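Local coordinates for SusD-like carbohydrate binding protein BF1063 (Bacteroides fragilis NCTC 9343, PDB 3I4G) that probably binds carbohydrate at the outer membrane, as a SusD-family protein would in the uptake of glycans, at residues D38-N43 against L266-L271; G52-E57 against G380-I385; S60-D65 against G452-D457; S272-G277 against T333-S338; S279-A284 against F360-Y365. One frame throughout, in Å; residues are numbered along the deposited sequence.

Interactions 2, 3 and 5 are buried throughout, whereas interactions 1 and 4 are only partly so. Interaction 2, with its centre about 5 Å from that of the chain, is apolar packing without a hydrogen bond across it; interaction 3, about 8 Å out, places a salt bridge in buried surroundings. Interactions 3 and 5 share the antiparallel pair of strands 63-65 and 281-283, and residues 266-284 run through interactions 1, 4 and 5 in turn. Interaction 1 relies on aromatic and methyl contacts round a histidine, interaction 5 on selenium, proline and one water, and interaction 4, about 24 Å out, on a lysine ammonium.

Interaction 1 of 5, residues D38-N43 against L266-L271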
# COMPACT_ATOMS: atom_id res chain seq x y z
N ASP A 38 10.66 16.60 1.03
CA ASP A 38 10.73 16.71 -0.40
C ASP A 38 11.71 15.72 -1.01
O ASP A 38 12.88 15.67 -0.61
CB ASP A 38 11.18 18.15 -0.74
CG ASP A 38 11.27 18.41 -2.23
OD1 ASP A 38 10.58 17.73 -3.02
OD2 ASP A 38 12.03 19.34 -2.60
N GLY A 39 11.23 14.92 -1.96
CA GLY A 39 12.09 14.07 -2.74
C GLY A 39 12.39 12.65 -2.38
O GLY A 39 11.53 11.93 -1.88
N VAL A 40 13.62 12.26 -2.66
CA VAL A 40 14.05 10.87 -2.50
C VAL A 40 14.20 10.52 -1.04
O VAL A 40 14.75 11.31 -0.25
CB VAL A 40 15.37 10.67 -3.22
CG1 VAL A 40 15.98 9.29 -2.95
CG2 VAL A 40 15.15 10.88 -4.75
N GLU A 41 13.69 9.35 -0.68
CA GLU A 41 13.88 8.82 0.68
C GLU A 41 14.40 7.41 0.54
O GLU A 41 13.99 6.66 -0.34
CB GLU A 41 12.61 8.88 1.49
CG GLU A 41 11.45 8.12 0.94
CD GLU A 41 10.22 8.13 1.80
OE1 GLU A 41 10.10 8.98 2.72
OE2 GLU A 41 9.35 7.25 1.60
N TYR A 42 15.28 7.02 1.46
CA TYR A 42 15.93 5.71 1.45
C TYR A 42 15.34 4.77 2.47
O TYR A 42 15.80 3.64 2.62
CB TYR A 42 17.44 5.88 1.67
CG TYR A 42 18.04 6.70 0.54
CD1 TYR A 42 18.25 6.13 -0.71
CD2 TYR A 42 18.32 8.05 0.70
CE1 TYR A 42 18.79 6.89 -1.75
CE2 TYR A 42 18.84 8.80 -0.35
CZ TYR A 42 19.06 8.19 -1.55
OH TYR A 42 19.60 8.93 -2.62
N ASN A 43 14.26 5.21 3.11
CA ASN A 43 13.54 4.47 4.12
C ASN A 43 12.21 5.17 4.31
O ASN A 43 12.03 6.30 3.83
CB ASN A 43 14.36 4.39 5.41
CG ASN A 43 14.99 5.67 5.77
OD1 ASN A 43 14.31 6.66 6.07
ND2 ASN A 43 16.33 5.70 5.64
N LEU A 266 9.75 9.19 -6.04
CA LEU A 266 9.43 7.86 -6.52
C LEU A 266 9.96 7.64 -7.94
O LEU A 266 10.50 6.58 -8.22
CB LEU A 266 7.92 7.56 -6.46
CG LEU A 266 7.50 6.19 -6.95
CD1 LEU A 266 8.16 5.03 -6.14
CD2 LEU A 266 5.97 6.10 -6.92
N PRO A 267 9.84 8.61 -8.88
CA PRO A 267 10.41 8.36 -10.21
C PRO A 267 11.92 8.08 -10.20
O PRO A 267 12.39 7.15 -10.86
CB PRO A 267 10.07 9.64 -10.97
CG PRO A 267 8.86 10.18 -10.25
CD PRO A 267 9.18 9.93 -8.81
N GLN A 268 12.70 8.89 -9.47
CA GLN A 268 14.12 8.62 -9.40
C GLN A 268 14.37 7.21 -8.91
O GLN A 268 15.29 6.50 -9.37
CB GLN A 268 14.77 9.62 -8.43
CG GLN A 268 16.26 9.34 -8.17
CD GLN A 268 17.12 9.60 -9.37
OE1 GLN A 268 17.59 10.73 -9.55
NE2 GLN A 268 17.27 8.60 -10.23
N HIS A 269 13.60 6.79 -7.93
CA HIS A 269 13.81 5.49 -7.35
C HIS A 269 13.31 4.32 -8.15
O HIS A 269 13.96 3.27 -8.14
CB HIS A 269 13.19 5.37 -5.93
CG HIS A 269 14.22 5.23 -4.86
ND1 HIS A 269 14.14 5.89 -3.65
CD2 HIS A 269 15.34 4.47 -4.81
CE1 HIS A 269 15.20 5.57 -2.92
NE2 HIS A 269 15.95 4.71 -3.60
N ALA A 270 12.19 4.49 -8.84
CA ALA A 270 11.48 3.34 -9.42
C ALA A 270 11.36 3.29 -10.93
O ALA A 270 10.86 2.30 -11.45
CB ALA A 270 10.10 3.19 -8.79
N LEU A 271 11.73 4.36 -11.63
CA LEU A 271 11.89 4.28 -13.07
C LEU A 271 13.12 3.42 -13.37
O LEU A 271 13.99 3.20 -12.52
CB LEU A 271 12.06 5.66 -13.72
CG LEU A 271 10.83 6.54 -13.63
CD1 LEU A 271 11.10 7.96 -14.21
CD2 LEU A 271 9.58 5.95 -14.36
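The imidazole of H269 is the hub of this contact, and most of the contact gathers round it, in three kinds of interaction. The first is aromatic: CD1 of Y42 lies 3.8 Å from CE1 of H269, and the two rings meet obliquely, centroids 5.5 Å apart and planes at 80°. The second is polar but is no hydrogen bond. O of E41 approaches the imidazole edge, near its plane, and sits 3.1 Å from CE1 of H269, while ND1 of H269 is hydrogen-bonded to the hydroxyl of Y50 and NE2 pairs with a sulfonate oxygen of a bound buffer molecule. The third is apolar. V40 splits its methyls: CG1, anti to the backbone N (chi1 172°), comes to 3.8 Å from CE1 of H269, and CG2 reaches CG of Q268 at 3.9 Å. The Q268 chain bends at chi2, and its amide oxygen is bonded to Q376. Y42 is exposed while both helix residues are buried, so the contact grades from surface to interior. It joins the loop between helices 21-33 and 50-54 to the short helix 266-270, with W278 edge-to-face on H269 and Y50 of helix 50-54 against V40.

Interaction 2 of 5, residues G52-E57 against G380-I385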
# COMPACT_ATOMS: atom_id res chain seq x y z
N GLY A 52 7.32 4.02 2.58
CA GLY A 52 6.55 3.47 3.67
C GLY A 52 5.34 2.67 3.27
O GLY A 52 4.97 1.72 3.97
N MSE A 53 4.75 3.03 2.13
CA MSE A 53 3.55 2.40 1.63
C MSE A 53 3.81 1.53 0.41
O MSE A 53 3.86 0.31 0.52
CB MSE A 53 2.49 3.48 1.33
CG MSE A 53 1.12 2.94 0.81
SE MSE A 53 -0.24 4.25 0.76
CE MSE A 53 0.47 5.23 -0.79
N ILE A 54 4.04 2.12 -0.75
CA ILE A 54 4.20 1.37 -2.01
C ILE A 54 5.28 0.33 -1.89
O ILE A 54 5.07 -0.85 -2.25
CB ILE A 54 4.48 2.34 -3.17
CG1 ILE A 54 3.25 3.20 -3.43
CG2 ILE A 54 4.89 1.60 -4.45
CD1 ILE A 54 3.57 4.49 -4.23
N MSE A 55 6.42 0.70 -1.32
CA MSE A 55 7.50 -0.27 -1.25
C MSE A 55 7.32 -1.34 -0.22
O MSE A 55 8.11 -2.30 -0.24
CB MSE A 55 8.84 0.44 -1.08
CG MSE A 55 9.17 1.32 -2.27
SE MSE A 55 10.90 2.18 -2.13
CE MSE A 55 11.05 2.81 -3.89
N MSE A 56 6.28 -1.29 0.62
CA MSE A 56 5.96 -2.46 1.42
C MSE A 56 5.63 -3.63 0.52
O MSE A 56 5.63 -4.76 0.98
CB MSE A 56 4.79 -2.24 2.39
CG MSE A 56 5.12 -1.40 3.54
SE MSE A 56 3.80 -1.58 4.96
CE MSE A 56 4.86 -2.41 6.37
N GLU A 57 5.33 -3.41 -0.76
CA GLU A 57 5.09 -4.54 -1.64
C GLU A 57 6.33 -5.43 -1.73
O GLU A 57 6.22 -6.62 -2.02
CB GLU A 57 4.65 -4.08 -3.04
CG GLU A 57 3.59 -4.93 -3.64
CD GLU A 57 2.20 -4.64 -3.16
OE1 GLU A 57 1.99 -4.02 -2.10
OE2 GLU A 57 1.28 -5.09 -3.81
N GLY A 380 3.02 13.95 -8.17
CA GLY A 380 2.59 12.57 -7.99
C GLY A 380 1.30 12.48 -7.24
O GLY A 380 0.90 13.42 -6.55
N LEU A 381 0.63 11.33 -7.34
CA LEU A 381 -0.61 11.10 -6.61
C LEU A 381 -0.66 9.62 -6.27
O LEU A 381 -0.73 8.77 -7.18
CB LEU A 381 -1.78 11.56 -7.45
CG LEU A 381 -3.19 11.61 -6.87
CD1 LEU A 381 -3.72 10.21 -6.53
CD2 LEU A 381 -3.21 12.50 -5.64
N THR A 382 -0.63 9.32 -4.97
CA THR A 382 -0.64 7.92 -4.51
C THR A 382 -1.85 7.69 -3.62
O THR A 382 -1.88 8.13 -2.45
CB THR A 382 0.65 7.55 -3.79
OG1 THR A 382 0.78 8.36 -2.62
CG2 THR A 382 1.85 7.79 -4.70
N PRO A 383 -2.88 7.01 -4.14
CA PRO A 383 -4.03 6.70 -3.30
C PRO A 383 -3.72 5.83 -2.10
O PRO A 383 -2.86 4.93 -2.18
CB PRO A 383 -4.96 5.94 -4.26
CG PRO A 383 -4.58 6.49 -5.62
CD PRO A 383 -3.12 6.59 -5.54
N VAL A 384 -4.42 6.11 -1.00
CA VAL A 384 -4.34 5.35 0.23
C VAL A 384 -5.61 4.51 0.39
O VAL A 384 -5.56 3.34 0.76
CB VAL A 384 -4.13 6.29 1.43
CG1 VAL A 384 -4.10 5.49 2.70
CG2 VAL A 384 -2.82 7.06 1.28
N ILE A 385 -6.77 5.09 0.11
CA ILE A 385 -8.05 4.40 0.13
C ILE A 385 -8.77 4.67 -1.17
O ILE A 385 -9.08 5.82 -1.50
CB ILE A 385 -8.97 4.85 1.29
CG1 ILE A 385 -8.33 4.65 2.67
CG2 ILE A 385 -10.35 4.15 1.22
CD1 ILE A 385 -8.05 3.20 3.10
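M53, a selenomethionine, reaches across to the corner of strand 380-386, and its tip does most of the touching. CB is directed at the strand, and CG, anti to the backbone N (chi1 -179°), carries the chain on; neither has an atom of 380-385 within 4.2 Å. Contact starts at SE, which lies 3.9 Å from CG2 of V384 and 4.0 Å from O of P383. The chain then bends at its last torsion (chi3 73°), carrying CE to 3.6 Å from O of P383 and equally 3.6 Å from OG1 of T382. The terminal methyl thus touches a carbonyl and a hydroxyl in directions roughly at right angles, both by van der Waals contact. T382 and M53 run past each other in opposite senses. On the other branch of T382, CG2 meets CD1 of I54 at 3.8 Å, which makes the threonine a two-sided partner for consecutive residues of the helix. No hydrogen bond crosses the interface, and every touching residue is buried. Strand 380-386 pairs antiparallel with 254-257, V384 and I385 forming a classic beta bulge opposite F253; helix 197-211 packs on V384 through F203, while Y365 lies against I54 of helix 50-54.

Interaction 3 of 5, residues S60-D65 against G452-D457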
# COMPACT_ATOMS: atom_id res chain seq x y z
N SER A 60 6.20 -8.55 0.33
CA SER A 60 5.13 -9.46 -0.02
C SER A 60 5.52 -10.39 -1.17
O SER A 60 6.58 -10.24 -1.76
CB SER A 60 3.87 -8.68 -0.44
OG SER A 60 3.96 -8.17 -1.74
N ASP A 61 4.62 -11.30 -1.47
CA ASP A 61 4.73 -12.21 -2.60
C ASP A 61 4.61 -11.51 -3.97
O ASP A 61 4.84 -12.16 -4.98
CB ASP A 61 3.75 -13.40 -2.46
CG ASP A 61 2.31 -13.01 -2.20
OD1 ASP A 61 2.04 -11.85 -1.78
OD2 ASP A 61 1.44 -13.88 -2.35
N ASN A 62 4.27 -10.24 -3.99
CA ASN A 62 4.14 -9.49 -5.23
C ASN A 62 5.41 -8.91 -5.79
O ASN A 62 5.45 -8.60 -6.99
CB ASN A 62 3.15 -8.31 -5.05
CG ASN A 62 1.69 -8.70 -5.01
OD1 ASN A 62 1.33 -9.83 -5.30
ND2 ASN A 62 0.85 -7.72 -4.72
N ALA A 63 6.45 -8.72 -4.98
CA ALA A 63 7.57 -7.92 -5.44
C ALA A 63 8.82 -8.20 -4.63
O ALA A 63 8.80 -8.99 -3.69
CB ALA A 63 7.21 -6.43 -5.41
N PHE A 64 9.89 -7.54 -5.03
CA PHE A 64 11.22 -7.73 -4.46
C PHE A 64 11.91 -6.38 -4.43
O PHE A 64 11.66 -5.51 -5.25
CB PHE A 64 11.98 -8.71 -5.33
CG PHE A 64 13.39 -9.04 -4.87
CD1 PHE A 64 13.56 -9.88 -3.79
CD2 PHE A 64 14.50 -8.64 -5.58
CE1 PHE A 64 14.85 -10.25 -3.35
CE2 PHE A 64 15.77 -9.02 -5.17
CZ PHE A 64 15.95 -9.83 -4.05
N ASP A 65 12.81 -6.22 -3.46
CA ASP A 65 13.59 -5.01 -3.31
C ASP A 65 14.91 -5.17 -4.06
O ASP A 65 15.63 -6.12 -3.80
CB ASP A 65 13.86 -4.77 -1.82
CG ASP A 65 14.34 -3.40 -1.53
OD1 ASP A 65 15.48 -3.09 -1.86
OD2 ASP A 65 13.59 -2.57 -0.98
N GLY A 452 0.95 -1.23 -1.95
CA GLY A 452 1.40 -1.27 -0.55
C GLY A 452 0.43 -1.87 0.44
O GLY A 452 0.59 -1.66 1.65
N ILE A 453 -0.55 -2.65 -0.03
CA ILE A 453 -1.57 -3.25 0.82
C ILE A 453 -1.39 -4.77 0.95
O ILE A 453 -1.93 -5.40 1.86
CB ILE A 453 -2.98 -2.86 0.28
CG1 ILE A 453 -3.12 -1.36 0.24
CG2 ILE A 453 -4.09 -3.49 1.13
CD1 ILE A 453 -4.32 -0.88 -0.56
N ARG A 454 -0.63 -5.37 0.03
CA ARG A 454 -0.53 -6.83 0.01
C ARG A 454 0.06 -7.41 1.29
O ARG A 454 -0.43 -8.42 1.78
CB ARG A 454 0.32 -7.28 -1.17
CG ARG A 454 0.42 -8.81 -1.35
CD ARG A 454 -0.88 -9.50 -1.62
NE ARG A 454 -0.64 -10.93 -1.82
CZ ARG A 454 -1.57 -11.84 -1.89
NH1 ARG A 454 -2.84 -11.49 -1.78
NH2 ARG A 454 -1.26 -13.10 -2.09
N TYR A 455 1.13 -6.80 1.80
CA TYR A 455 1.72 -7.28 3.04
C TYR A 455 0.71 -7.19 4.16
O TYR A 455 0.55 -8.18 4.93
CB TYR A 455 3.00 -6.50 3.33
CG TYR A 455 3.73 -6.87 4.59
CD1 TYR A 455 4.34 -8.10 4.74
CD2 TYR A 455 3.81 -5.99 5.62
CE1 TYR A 455 4.99 -8.43 5.92
CE2 TYR A 455 4.48 -6.28 6.77
CZ TYR A 455 5.09 -7.50 6.92
OH TYR A 455 5.77 -7.80 8.08
N TRP A 456 0.03 -6.06 4.30
CA TRP A 456 -0.99 -5.93 5.33
C TRP A 456 -2.02 -7.06 5.20
O TRP A 456 -2.44 -7.66 6.19
CB TRP A 456 -1.64 -4.54 5.21
CG TRP A 456 -2.58 -4.24 6.30
CD1 TRP A 456 -2.23 -3.87 7.57
CD2 TRP A 456 -4.01 -4.29 6.26
NE1 TRP A 456 -3.37 -3.72 8.34
CE2 TRP A 456 -4.48 -3.98 7.56
CE3 TRP A 456 -4.94 -4.57 5.25
CZ2 TRP A 456 -5.84 -3.94 7.88
CZ3 TRP A 456 -6.29 -4.50 5.57
CH2 TRP A 456 -6.72 -4.19 6.87
N ASP A 457 -2.44 -7.38 3.99
CA ASP A 457 -3.42 -8.43 3.79
C ASP A 457 -2.90 -9.83 4.15
O ASP A 457 -3.56 -10.58 4.86
CB ASP A 457 -3.90 -8.47 2.34
CG ASP A 457 -4.84 -7.35 1.96
OD1 ASP A 457 -5.49 -6.74 2.83
OD2 ASP A 457 -4.95 -7.14 0.72
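A buried, bidentate salt bridge between D61 and R454 ties the turn leading into strand 63-65 to the first turn of helix 454-461. R454 grips the carboxylate side-on with two nitrogens, one to each oxygen: NE to OD1 of D61 at 2.8 Å and NH2 to OD2 of D61, also at 2.8 Å. Both bonds are almost straight, with N-H...O angles of 171° and 179°, and both oxygens use their syn lone pairs. Carboxylate and guanidinium planes differ by only 10°, so the two groups form a flat, doubly bonded unit in which neither can rotate without breaking a bond. R454 gets there by extending CG anti to the backbone N and then bending at chi2. The turn that presents D61 is a type I beta turn from S60 to A63, reinforced as an ST turn because OG of S60 accepts from N of N62 at 3.1 Å. S60 also pairs through OG with O of E57, and its CB packs 3.6 Å from CG of R454. Beside it, ND2 of N62 comes to 3.6 Å from CG of R454 without bonding to it; the amide plane is nearly parallel to that of the guanidinium. N62 has its polar partners outside, OD1 with R445 of helix 433-447 and ND2 with the carboxylate of E57. Opposing charges held this close in a buried setting would be expected to keep D61 ionised. Past the turn, the backbone of N62 and F64 bonds to A284 and N282, pairing this segment with strand 281-283.

Interaction 4 of 5, residues S272-G277 against T333-S338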
# COMPACT_ATOMS: atom_id res chain seq x y z
N SER A 272 13.23 2.94 -14.62
CA SER A 272 14.40 2.18 -15.03
C SER A 272 15.46 3.13 -15.60
O SER A 272 15.21 4.33 -15.82
CB SER A 272 14.01 1.08 -16.03
OG SER A 272 13.80 1.61 -17.32
N ALA A 273 16.64 2.60 -15.85
CA ALA A 273 17.76 3.44 -16.28
C ALA A 273 17.48 4.25 -17.53
O ALA A 273 17.92 5.38 -17.62
CB ALA A 273 19.00 2.57 -16.48
N LYS A 274 16.77 3.68 -18.49
CA LYS A 274 16.49 4.41 -19.75
C LYS A 274 15.70 5.67 -19.51
O LYS A 274 15.73 6.60 -20.34
CB LYS A 274 15.77 3.51 -20.76
CG LYS A 274 14.29 3.27 -20.48
CD LYS A 274 13.69 2.22 -21.43
CE LYS A 274 12.21 2.10 -21.27
NZ LYS A 274 11.46 3.39 -21.54
N ASP A 275 14.96 5.73 -18.40
CA ASP A 275 14.18 6.90 -18.04
C ASP A 275 14.74 7.63 -16.82
O ASP A 275 14.05 8.44 -16.20
CB ASP A 275 12.72 6.47 -17.83
CG ASP A 275 12.11 5.99 -19.11
OD1 ASP A 275 12.15 6.79 -20.08
OD2 ASP A 275 11.62 4.84 -19.16
N GLY A 276 15.99 7.36 -16.50
CA GLY A 276 16.68 8.11 -15.43
C GLY A 276 16.56 7.58 -14.04
O GLY A 276 17.00 8.25 -13.11
N GLY A 277 16.02 6.37 -13.87
CA GLY A 277 15.77 5.86 -12.53
C GLY A 277 16.66 4.74 -12.08
O GLY A 277 17.45 4.20 -12.85
N THR A 333 9.38 4.40 -25.20
CA THR A 333 10.53 3.64 -25.67
C THR A 333 10.50 2.26 -25.05
O THR A 333 9.87 2.03 -24.00
CB THR A 333 11.88 4.36 -25.37
OG1 THR A 333 12.07 4.51 -23.95
CG2 THR A 333 11.92 5.76 -26.06
N GLU A 334 11.13 1.34 -25.74
CA GLU A 334 11.10 -0.06 -25.34
C GLU A 334 11.98 -0.34 -24.13
O GLU A 334 13.16 0.03 -24.10
CB GLU A 334 11.55 -0.94 -26.50
CG GLU A 334 11.40 -2.46 -26.25
CD GLU A 334 11.75 -3.29 -27.45
OE1 GLU A 334 11.43 -2.87 -28.57
OE2 GLU A 334 12.30 -4.39 -27.27
N TYR A 335 11.43 -1.06 -23.16
CA TYR A 335 12.19 -1.53 -22.01
C TYR A 335 13.01 -2.74 -22.48
O TYR A 335 12.47 -3.70 -23.01
CB TYR A 335 11.26 -1.91 -20.87
CG TYR A 335 11.99 -2.35 -19.62
CD1 TYR A 335 13.03 -1.60 -19.05
CD2 TYR A 335 11.62 -3.49 -18.97
CE1 TYR A 335 13.67 -2.01 -17.90
CE2 TYR A 335 12.23 -3.90 -17.81
CZ TYR A 335 13.24 -3.16 -17.27
OH TYR A 335 13.85 -3.60 -16.10
N LYS A 336 14.33 -2.69 -22.28
CA LYS A 336 15.24 -3.77 -22.65
C LYS A 336 15.89 -4.30 -21.38
O LYS A 336 16.64 -3.58 -20.70
CB LYS A 336 16.27 -3.26 -23.66
CG LYS A 336 15.61 -2.81 -24.94
CD LYS A 336 16.59 -2.27 -25.94
CE LYS A 336 15.86 -1.81 -27.16
NZ LYS A 336 16.77 -1.19 -28.16
N MSE A 337 15.60 -5.57 -21.08
CA MSE A 337 16.04 -6.21 -19.86
C MSE A 337 16.12 -7.71 -20.08
O MSE A 337 15.07 -8.36 -20.23
CB MSE A 337 15.04 -5.87 -18.73
CG MSE A 337 15.38 -6.44 -17.34
SE MSE A 337 17.18 -6.05 -16.72
CE MSE A 337 17.29 -4.22 -17.14
N SER A 338 17.32 -8.28 -20.04
CA SER A 338 17.50 -9.69 -20.28
C SER A 338 18.84 -10.15 -19.79
O SER A 338 19.80 -9.37 -19.79
CB SER A 338 17.49 -9.96 -21.79
OG SER A 338 17.90 -11.31 -22.10
O HOH W 1 11.49 6.77 -22.64
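NZ of K274 is gripped by several oxygens at once. The shortest of its bonds across the contact, 2.7 Å, goes to OG1 of T333, and a longer one of 3.2 Å reaches O of T333 from above the carbonyl plane. Within its own segment NZ makes a salt bridge to OD2 of D275 at 2.8 Å, and O of F330 is a further acceptor. K274 reaches this site by a chain extended through chi2 and chi3 and then bent at chi4 (60°), which turns the ammonium back toward T333. A water closes the circle, donating to OD1 of D275 at 2.6 Å and accepting from OG1 of T333 at 2.7 Å, so this hydroxyl accepts from the ammonium and donates to the water. The aliphatic chain packs too: CD lies 3.5 Å from O of E334, and CE sits at the edge of the Y335 ring. S272 places CB 3.6 Å from CE1 of that ring, obliquely. With D275 probably offsetting part of its charge, the ammonium bridges the loop between helix 266-270 and strand 281-283 to the two-stranded antiparallel hairpin of 329-330 and 333-334, in the outer part of the SusD-family fold.

Interaction 5 of 5, residues S279-A284 against F360-Y365; sequences SLVNPA and FMMRKY
Two short strands from different two-stranded antiparallel sheets cross here: 281-283, partner of 63-65, and 360-362, partner of 323-325. Their axes come within 4.8 Å at 121°, and no direct hydrogen bond joins them. P283 is wedged against the second strand, CD 3.6 Å from C of M361 and CB 3.8 Å from CB of F360. The F360 ring presents its edge to the carbonyl of P283, with CD2 3.4 Å from that O. M361, a selenomethionine, starts away from the other strand, but bends at chi2 (-69°) and chi3 (-75°) fold it back, bringing CE to 3.5 Å from OG of S279 and SE to 3.9 Å from ND2 of N282. ND2 of that amide donates to O of S279 and O of V281, while OD1 is bonded to N of R357. CG1 of V281 meets CB of M362. A water donates to O of V281 at 2.7 Å and accepts from N of M362 at 2.8 Å. P283 has no N-H to offer and the strands cross steeply, consistent with an interface held by van der Waals packing of proline, phenyl and selenium, while O of V281 takes both water and amide.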
# COMPACT_ATOMS: atom_id res chain seq x y z
N SER A 279 15.54 1.73 -10.56
CA SER A 279 14.92 0.39 -10.60
C SER A 279 14.81 -0.26 -9.24
O SER A 279 15.02 -1.46 -9.10
CB SER A 279 15.68 -0.55 -11.56
OG SER A 279 15.77 -0.00 -12.87
N LEU A 280 14.44 0.48 -8.21
CA LEU A 280 14.37 -0.14 -6.86
C LEU A 280 13.19 -1.09 -6.70
O LEU A 280 13.30 -2.08 -6.01
CB LEU A 280 14.35 0.95 -5.78
CG LEU A 280 14.40 0.43 -4.33
CD1 LEU A 280 15.59 -0.48 -4.10
CD2 LEU A 280 14.40 1.56 -3.31
N VAL A 281 12.04 -0.76 -7.32
CA VAL A 281 10.77 -1.53 -7.20
C VAL A 281 10.67 -2.60 -8.28
O VAL A 281 10.63 -2.27 -9.44
CB VAL A 281 9.55 -0.60 -7.28
CG1 VAL A 281 8.28 -1.41 -7.12
CG2 VAL A 281 9.67 0.49 -6.24
N ASN A 282 10.70 -3.89 -7.91
CA ASN A 282 10.75 -5.00 -8.87
C ASN A 282 9.64 -6.05 -8.67
O ASN A 282 9.75 -6.92 -7.80
CB ASN A 282 12.12 -5.73 -8.74
CG ASN A 282 13.37 -4.87 -8.93
OD1 ASN A 282 14.45 -5.32 -8.58
ND2 ASN A 282 13.26 -3.69 -9.57
N PRO A 283 8.55 -5.98 -9.45
CA PRO A 283 7.51 -7.01 -9.35
C PRO A 283 8.06 -8.40 -9.58
O PRO A 283 9.00 -8.59 -10.31
CB PRO A 283 6.51 -6.60 -10.45
CG PRO A 283 6.73 -5.11 -10.62
CD PRO A 283 8.21 -4.93 -10.41
N ALA A 284 7.45 -9.37 -8.93
CA ALA A 284 7.86 -10.76 -9.00
C ALA A 284 6.98 -11.62 -9.89
O ALA A 284 5.82 -11.29 -10.18
CB ALA A 284 7.83 -11.37 -7.59
N PHE A 360 10.96 -7.50 -14.24
CA PHE A 360 9.74 -6.69 -14.26
C PHE A 360 10.05 -5.33 -13.65
O PHE A 360 11.00 -5.17 -12.86
CB PHE A 360 8.62 -7.34 -13.47
CG PHE A 360 8.14 -8.66 -14.03
CD1 PHE A 360 7.38 -8.69 -15.18
CD2 PHE A 360 8.43 -9.87 -13.40
CE1 PHE A 360 6.91 -9.88 -15.69
CE2 PHE A 360 7.96 -11.06 -13.91
CZ PHE A 360 7.23 -11.07 -15.05
N MSE A 361 9.19 -4.39 -13.98
CA MSE A 361 9.19 -3.06 -13.42
C MSE A 361 7.76 -2.64 -13.14
O MSE A 361 6.82 -3.22 -13.68
CB MSE A 361 9.86 -2.08 -14.36
CG MSE A 361 11.34 -2.33 -14.59
SE MSE A 361 12.38 -1.92 -12.93
CE MSE A 361 12.32 -0.14 -13.02
N MSE A 362 7.60 -1.61 -12.30
CA MSE A 362 6.27 -1.08 -12.01
C MSE A 362 5.90 0.04 -12.98
O MSE A 362 6.59 1.03 -13.11
CB MSE A 362 6.21 -0.53 -10.57
CG MSE A 362 4.85 0.06 -10.20
SE MSE A 362 4.79 0.58 -8.32
CE MSE A 362 5.84 2.10 -8.48
N ARG A 363 4.76 -0.13 -13.64
CA ARG A 363 4.18 0.90 -14.52
C ARG A 363 3.25 1.84 -13.73
O ARG A 363 3.14 3.03 -14.04
CB ARG A 363 3.39 0.25 -15.67
CG ARG A 363 3.04 1.23 -16.77
CD ARG A 363 2.14 0.67 -17.84
NE ARG A 363 2.75 -0.35 -18.70
CZ ARG A 363 3.43 -0.08 -19.82
NH1 ARG A 363 3.72 1.16 -20.16
NH2 ARG A 363 3.88 -1.07 -20.56
N LYS A 364 2.55 1.30 -12.74
CA LYS A 364 1.61 2.07 -11.92
C LYS A 364 2.32 3.28 -11.33
O LYS A 364 3.48 3.19 -10.95
CB LYS A 364 1.02 1.21 -10.83
CG LYS A 364 -0.11 1.84 -10.04
CD LYS A 364 -0.82 0.85 -9.12
CE LYS A 364 -1.83 -0.06 -9.87
NZ LYS A 364 -2.53 -1.04 -8.99
N TYR A 365 1.57 4.41 -11.27
CA TYR A 365 1.95 5.70 -10.69
C TYR A 365 2.74 6.62 -11.63
O TYR A 365 3.03 7.75 -11.26
CB TYR A 365 2.73 5.52 -9.38
CG TYR A 365 2.01 4.80 -8.28
CD1 TYR A 365 0.94 5.38 -7.60
CD2 TYR A 365 2.41 3.53 -7.89
CE1 TYR A 365 0.28 4.70 -6.59
CE2 TYR A 365 1.74 2.84 -6.90
CZ TYR A 365 0.69 3.43 -6.24
OH TYR A 365 0.08 2.76 -5.23
O HOH W 2 9.56 -0.18 -10.83